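Local coordinates for protein putative dehydratase (Mesorhizobium loti, PDB 2POZ) that is of unknown function but belongs to the mandelate racemase/muconate lactonizing enzyme family, is probably a lyase, and assembles as an octamer, at residues A[227-232]-A[274-279]; A[240-245]-A[253-258]. All blocks are in the same frame, centred on the assembly; numbering follows the deposited sequence.

Contact 1. Residues A[227-232]-A[274-279]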
loop_
_atom_site.group_PDB
_atom_site.type_symbol
_atom_site.label_atom_id
_atom_site.label_comp_id
_atom_site.label_asym_id
_atom_site.label_seq_id
_atom_site.Cartn_x
_atom_site.Cartn_y
_atom_site.Cartn_z
ATOM N N ILE A 227 19.807 20.551 -16.274
ATOM C CA ILE A 227 18.672 21.324 -15.786
ATOM C C ILE A 227 18.582 21.300 -14.260
ATOM O O ILE A 227 18.606 20.237 -13.646
ATOM C CB ILE A 227 17.355 20.763 -16.390
ATOM C CG1 ILE A 227 17.467 20.687 -17.920
ATOM C CG2 ILE A 227 16.172 21.612 -15.964
ATOM C CD1 ILE A 227 17.791 22.006 -18.599
ATOM N N CYS A 228 18.477 22.477 -13.652
ATOM C CA CYS A 228 18.372 22.580 -12.198
ATOM C C CYS A 228 17.095 21.845 -11.753
ATOM O O CYS A 228 17.135 20.948 -10.905
ATOM C CB CYS A 228 18.331 24.054 -11.790
ATOM S SG CYS A 228 18.392 24.350 -10.011
ATOM N N PHE A 229 15.960 22.237 -12.319
ATOM C CA PHE A 229 14.703 21.562 -12.023
ATOM C C PHE A 229 13.637 21.830 -13.085
ATOM O O PHE A 229 13.748 22.774 -13.875
ATOM C CB PHE A 229 14.184 21.929 -10.612
ATOM C CG PHE A 229 13.744 23.366 -10.448
ATOM C CD1 PHE A 229 12.585 23.838 -11.066
ATOM C CD2 PHE A 229 14.444 24.224 -9.601
ATOM C CE1 PHE A 229 12.128 25.135 -10.837
ATOM C CE2 PHE A 229 13.992 25.530 -9.364
ATOM C CZ PHE A 229 12.831 25.985 -9.983
ATOM N N VAL A 230 12.632 20.961 -13.124
ATOM C CA VAL A 230 11.519 21.103 -14.045
ATOM C C VAL A 230 10.304 21.409 -13.164
ATOM O O VAL A 230 10.052 20.712 -12.177
ATOM C CB VAL A 230 11.281 19.803 -14.874
ATOM C CG1 VAL A 230 10.835 18.661 -13.972
ATOM C CG2 VAL A 230 10.238 20.059 -15.942
ATOM N N GLU A 231 9.571 22.459 -13.516
ATOM C CA GLU A 231 8.399 22.888 -12.758
ATOM C C GLU A 231 7.085 22.394 -13.361
ATOM O O GLU A 231 6.893 22.429 -14.586
ATOM C CB GLU A 231 8.383 24.415 -12.668
ATOM C CG GLU A 231 7.250 24.988 -11.833
ATOM C CD GLU A 231 7.279 26.507 -11.800
ATOM O OE1 GLU A 231 8.391 27.073 -11.855
ATOM O OE2 GLU A 231 6.195 27.130 -11.709
ATOM N N GLU A 232 6.182 21.946 -12.489
ATOM C CA GLU A 232 4.877 21.434 -12.896
ATOM C C GLU A 232 4.947 20.575 -14.159
ATOM O O GLU A 232 4.395 20.944 -15.191
ATOM C CB GLU A 232 3.897 22.591 -13.133
ATOM C CG GLU A 232 3.526 23.386 -11.889
ATOM C CD GLU A 232 2.449 24.421 -12.176
ATOM O OE1 GLU A 232 2.618 25.201 -13.139
ATOM O OE2 GLU A 232 1.437 24.456 -11.441
ATOM N N CYS A 274 8.471 15.505 -5.041
ATOM C CA CYS A 274 9.081 16.813 -5.293
ATOM C C CYS A 274 10.209 17.114 -4.321
ATOM O O CYS A 274 10.202 16.656 -3.182
ATOM C CB CYS A 274 8.021 17.922 -5.160
ATOM S SG CYS A 274 6.611 17.711 -6.269
ATOM N N GLY A 275 11.170 17.907 -4.777
ATOM C CA GLY A 275 12.274 18.293 -3.922
ATOM C C GLY A 275 12.170 19.779 -3.620
ATOM O O GLY A 275 12.879 20.305 -2.758
ATOM N N ILE A 276 11.259 20.452 -4.319
ATOM C CA ILE A 276 11.072 21.893 -4.159
ATOM C C ILE A 276 9.604 22.300 -4.274
ATOM O O ILE A 276 8.892 21.813 -5.151
ATOM C CB ILE A 276 11.853 22.659 -5.260
ATOM C CG1 ILE A 276 13.330 22.272 -5.221
ATOM C CG2 ILE A 276 11.701 24.166 -5.078
ATOM C CD1 ILE A 276 14.062 22.574 -6.502
ATOM N N ILE A 277 9.145 23.176 -3.387
ATOM C CA ILE A 277 7.773 23.659 -3.485
ATOM C C ILE A 277 7.858 25.150 -3.780
ATOM O O ILE A 277 8.793 25.820 -3.352
ATOM C CB ILE A 277 6.932 23.421 -2.201
ATOM C CG1 ILE A 277 7.555 24.129 -1.002
ATOM C CG2 ILE A 277 6.790 21.920 -1.956
ATOM C CD1 ILE A 277 6.619 24.189 0.191
ATOM N N GLN A 278 6.871 25.660 -4.507
ATOM C CA GLN A 278 6.861 27.059 -4.913
ATOM C C GLN A 278 5.574 27.789 -4.566
ATOM O O GLN A 278 4.894 28.313 -5.450
ATOM C CB GLN A 278 7.083 27.130 -6.422
ATOM C CG GLN A 278 8.315 26.381 -6.889
ATOM C CD GLN A 278 8.315 26.151 -8.387
ATOM O OE1 GLN A 278 7.518 25.363 -8.905
ATOM N NE2 GLN A 278 9.206 26.844 -9.095
ATOM N N PRO A 279 5.214 27.829 -3.276
ATOM C CA PRO A 279 3.982 28.528 -2.911
ATOM C C PRO A 279 4.095 30.022 -3.190
ATOM O O PRO A 279 5.190 30.582 -3.188
ATOM C CB PRO A 279 3.857 28.244 -1.420
ATOM C CG PRO A 279 5.291 28.220 -0.971
ATOM C CD PRO A 279 5.953 27.393 -2.079
HETATM O O HOH W 1 4.876 25.786 -9.450
#

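Contact 2. Residues A[240-245]-A[253-258]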
loop_
_atom_site.group_PDB
_atom_site.type_symbol
_atom_site.label_atom_id
_atom_site.label_comp_id
_atom_site.label_asym_id
_atom_site.label_seq_id
_atom_site.Cartn_x
_atom_site.Cartn_y
_atom_site.Cartn_z
ATOM N N GLY A 240 -1.091 11.765 -9.278
ATOM C CA GLY A 240 -0.662 10.411 -9.574
ATOM C C GLY A 240 0.384 10.498 -10.671
ATOM O O GLY A 240 1.422 9.834 -10.620
ATOM N N ALA A 241 0.108 11.323 -11.679
ATOM C CA ALA A 241 1.051 11.506 -12.771
ATOM C C ALA A 241 2.332 12.119 -12.203
ATOM O O ALA A 241 3.433 11.755 -12.612
ATOM C CB ALA A 241 0.456 12.416 -13.842
ATOM N N LEU A 242 2.189 13.044 -11.253
ATOM C CA LEU A 242 3.352 13.688 -10.645
ATOM C C LEU A 242 4.307 12.668 -10.027
ATOM O O LEU A 242 5.523 12.757 -10.219
ATOM C CB LEU A 242 2.919 14.694 -9.573
ATOM C CG LEU A 242 4.030 15.449 -8.830
ATOM C CD1 LEU A 242 4.922 16.195 -9.819
ATOM C CD2 LEU A 242 3.405 16.437 -7.849
ATOM N N LYS A 243 3.773 11.696 -9.291
ATOM C CA LYS A 243 4.644 10.697 -8.677
ATOM C C LYS A 243 5.285 9.790 -9.722
ATOM O O LYS A 243 6.475 9.497 -9.646
ATOM C CB LYS A 243 3.891 9.844 -7.650
ATOM C CG LYS A 243 4.820 8.830 -6.978
ATOM C CD LYS A 243 4.402 8.481 -5.565
ATOM C CE LYS A 243 5.490 7.662 -4.876
ATOM N NZ LYS A 243 6.807 8.383 -4.859
ATOM N N VAL A 244 4.500 9.343 -10.694
ATOM C CA VAL A 244 5.013 8.481 -11.751
ATOM C C VAL A 244 6.151 9.190 -12.480
ATOM O O VAL A 244 7.211 8.605 -12.735
ATOM C CB VAL A 244 3.907 8.132 -12.768
ATOM C CG1 VAL A 244 4.501 7.385 -13.954
ATOM C CG2 VAL A 244 2.838 7.284 -12.092
ATOM N N ILE A 245 5.927 10.457 -12.813
ATOM C CA ILE A 245 6.938 11.232 -13.506
ATOM C C ILE A 245 8.214 11.341 -12.670
ATOM O O ILE A 245 9.303 11.138 -13.188
ATOM C CB ILE A 245 6.397 12.641 -13.864
ATOM C CG1 ILE A 245 5.320 12.510 -14.953
ATOM C CG2 ILE A 245 7.537 13.547 -14.335
ATOM C CD1 ILE A 245 4.498 13.773 -15.168
ATOM N N ILE A 253 12.032 17.855 -9.388
ATOM C CA ILE A 253 10.763 18.486 -9.706
ATOM C C ILE A 253 10.379 19.528 -8.672
ATOM O O ILE A 253 10.683 19.384 -7.489
ATOM C CB ILE A 253 9.636 17.440 -9.776
ATOM C CG1 ILE A 253 9.935 16.422 -10.887
ATOM C CG2 ILE A 253 8.300 18.125 -10.025
ATOM C CD1 ILE A 253 8.935 15.256 -10.942
ATOM N N ALA A 254 9.710 20.578 -9.139
ATOM C CA ALA A 254 9.224 21.648 -8.281
ATOM C C ALA A 254 7.772 21.941 -8.672
ATOM O O ALA A 254 7.438 21.979 -9.861
ATOM C CB ALA A 254 10.082 22.906 -8.459
ATOM N N VAL A 255 6.907 22.110 -7.675
ATOM C CA VAL A 255 5.496 22.434 -7.913
ATOM C C VAL A 255 5.058 23.365 -6.793
ATOM O O VAL A 255 5.808 23.591 -5.847
ATOM C CB VAL A 255 4.563 21.177 -7.877
ATOM C CG1 VAL A 255 4.974 20.178 -8.942
ATOM C CG2 VAL A 255 4.597 20.524 -6.491
ATOM N N GLY A 256 3.849 23.908 -6.895
ATOM C CA GLY A 256 3.368 24.774 -5.834
ATOM C C GLY A 256 2.667 26.047 -6.248
ATOM O O GLY A 256 1.886 26.599 -5.469
ATOM N N GLU A 257 2.937 26.525 -7.462
ATOM C CA GLU A 257 2.312 27.757 -7.931
ATOM C C GLU A 257 0.796 27.626 -7.923
ATOM O O GLU A 257 0.084 28.609 -7.745
ATOM C CB GLU A 257 2.792 28.110 -9.349
ATOM C CG GLU A 257 2.182 29.405 -9.903
ATOM C CD GLU A 257 2.802 29.847 -11.235
ATOM O OE1 GLU A 257 3.740 29.174 -11.723
ATOM O OE2 GLU A 257 2.350 30.875 -11.789
ATOM N N ARG A 258 0.300 26.412 -8.123
ATOM C CA ARG A 258 -1.136 26.211 -8.137
ATOM C C ARG A 258 -1.632 25.232 -7.073
ATOM O O ARG A 258 -2.561 24.455 -7.305
ATOM C CB ARG A 258 -1.590 25.801 -9.552
ATOM C CG ARG A 258 -1.701 27.019 -10.494
ATOM C CD ARG A 258 -2.092 26.672 -11.925
ATOM N NE ARG A 258 -0.962 26.135 -12.675
ATOM C CZ ARG A 258 -0.887 26.079 -14.001
ATOM N NH1 ARG A 258 -1.881 26.533 -14.756
ATOM N NH2 ARG A 258 0.192 25.566 -14.574
#

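Contact 1. Residues A[227-232]-A[274-279]
Phe-229 and Glu-231 of strand 227-231 meet Ile-276 of strand 276-277 and Gln-278, just beyond its end, across an intervening strand that lies between them in the barrel. At the apolar end the terminal methyl of Ile-276 does the touching: its CD1 lies 3.5 Å from CD2 of the Phe-229 ring, the two side chains crossing at about a right angle. The ring is put there by a first torsion of 68°, which tucks CG between the backbone N and the carbonyl carbon. The far part of the same ring meets the amide of Gln-278, whose NE2 is 3.8 Å from Phe-229 CE1; ring and amide planes stand 88° apart.

Glu-231 runs out fully extended, with CG anti to the backbone N (chi1 -177°), and brings its carboxylate to the same amide. Gln-278 NE2 donates a weak, bent hydrogen bond to Glu-231 OE1, 2.9 Å away, although the stronger partner of OE1 is the salt-bridged Lys-157. Packing is close here too, with Gln-278 OE1 3.0 Å from Glu-231 CG. The other side of the pair is looser: here no direct bond joins OE2 to the amide, and a water bridges them, donating to Glu-231 OE2 at 2.9 Å and to Gln-278 OE1 at 2.7 Å. Shortening Glu-231 to an alanine is likely to leave Lys-157 and Gln-278 NE2 without their shared carboxylate and to deprive the water of one acceptor.

Glu-257 brings a like charge close to Glu-231, consistent with the acidic cluster at the strand ends that holds a metal in enolase-superfamily relatives. Strand 253-255 runs between the two segments, its small Ala-254 touching Phe-229, Ile-276 and Gln-278, while strand 201-205 flanks the other edge of strand 227-231.

Contact 2. Residues A[240-245]-A[253-258]
Leu-242 meets two residues of the strand at once through one branch. Its CG is anti to the backbone N (chi1 180°), carrying CD1 out from the helix to lie 3.9 Å from CG2 of Ile-253 and 4.1 Å from CG1 of Val-255. Past Ile-253 the leucine slides in the opposite direction, whereas it and Val-255 reach toward each other, tip to tip. Both Leu-242 and Val-255 also touch Ile-268 of helix 261-269, so the next helix of the barrel closes this end.

Helix and strand here are the second and third elements of a beta-alpha-beta crossover that starts at strand 227-231, the repeating step of the TIM barrel. Their axes come within 10.7 Å and run nearly antiparallel, at 160°, as expected when the chain returns along the outside of the barrel before entering the next strand.

About one turn further on, Ile-245 faces the same strand, its backbone N hydrogen-bonded to Ala-241 O within the helix. The beta-branch methyl CG2 makes the contact, 4.0 Å from CD1 of Ile-253, the end of that residue's longer branch, and the two side chains cross at about a right angle. Ile-245 also touches Thr-212 of helix 212-222.

In the fold
Followed from the N terminus, the chain passes through strand 227-231, turns back through helix 239-248, enters strand 253-255, and after helix 261-269 reaches strand 276-277. Contact 2 closes the short loop of seven residues between 245 and 253. Contact 1 closes the wider one, 41 residues from 232 to 274, and contains contact 2 entirely; the two nest and do not cross. Strand 253-255 is their meeting point: contact 1 spans its inner face and contact 2 its outer one. The centres lie about 8 Å apart, joined by a probable hydrogen bond from Gln-278 N to Val-255 O and a Glu-232 to Arg-258 salt bridge.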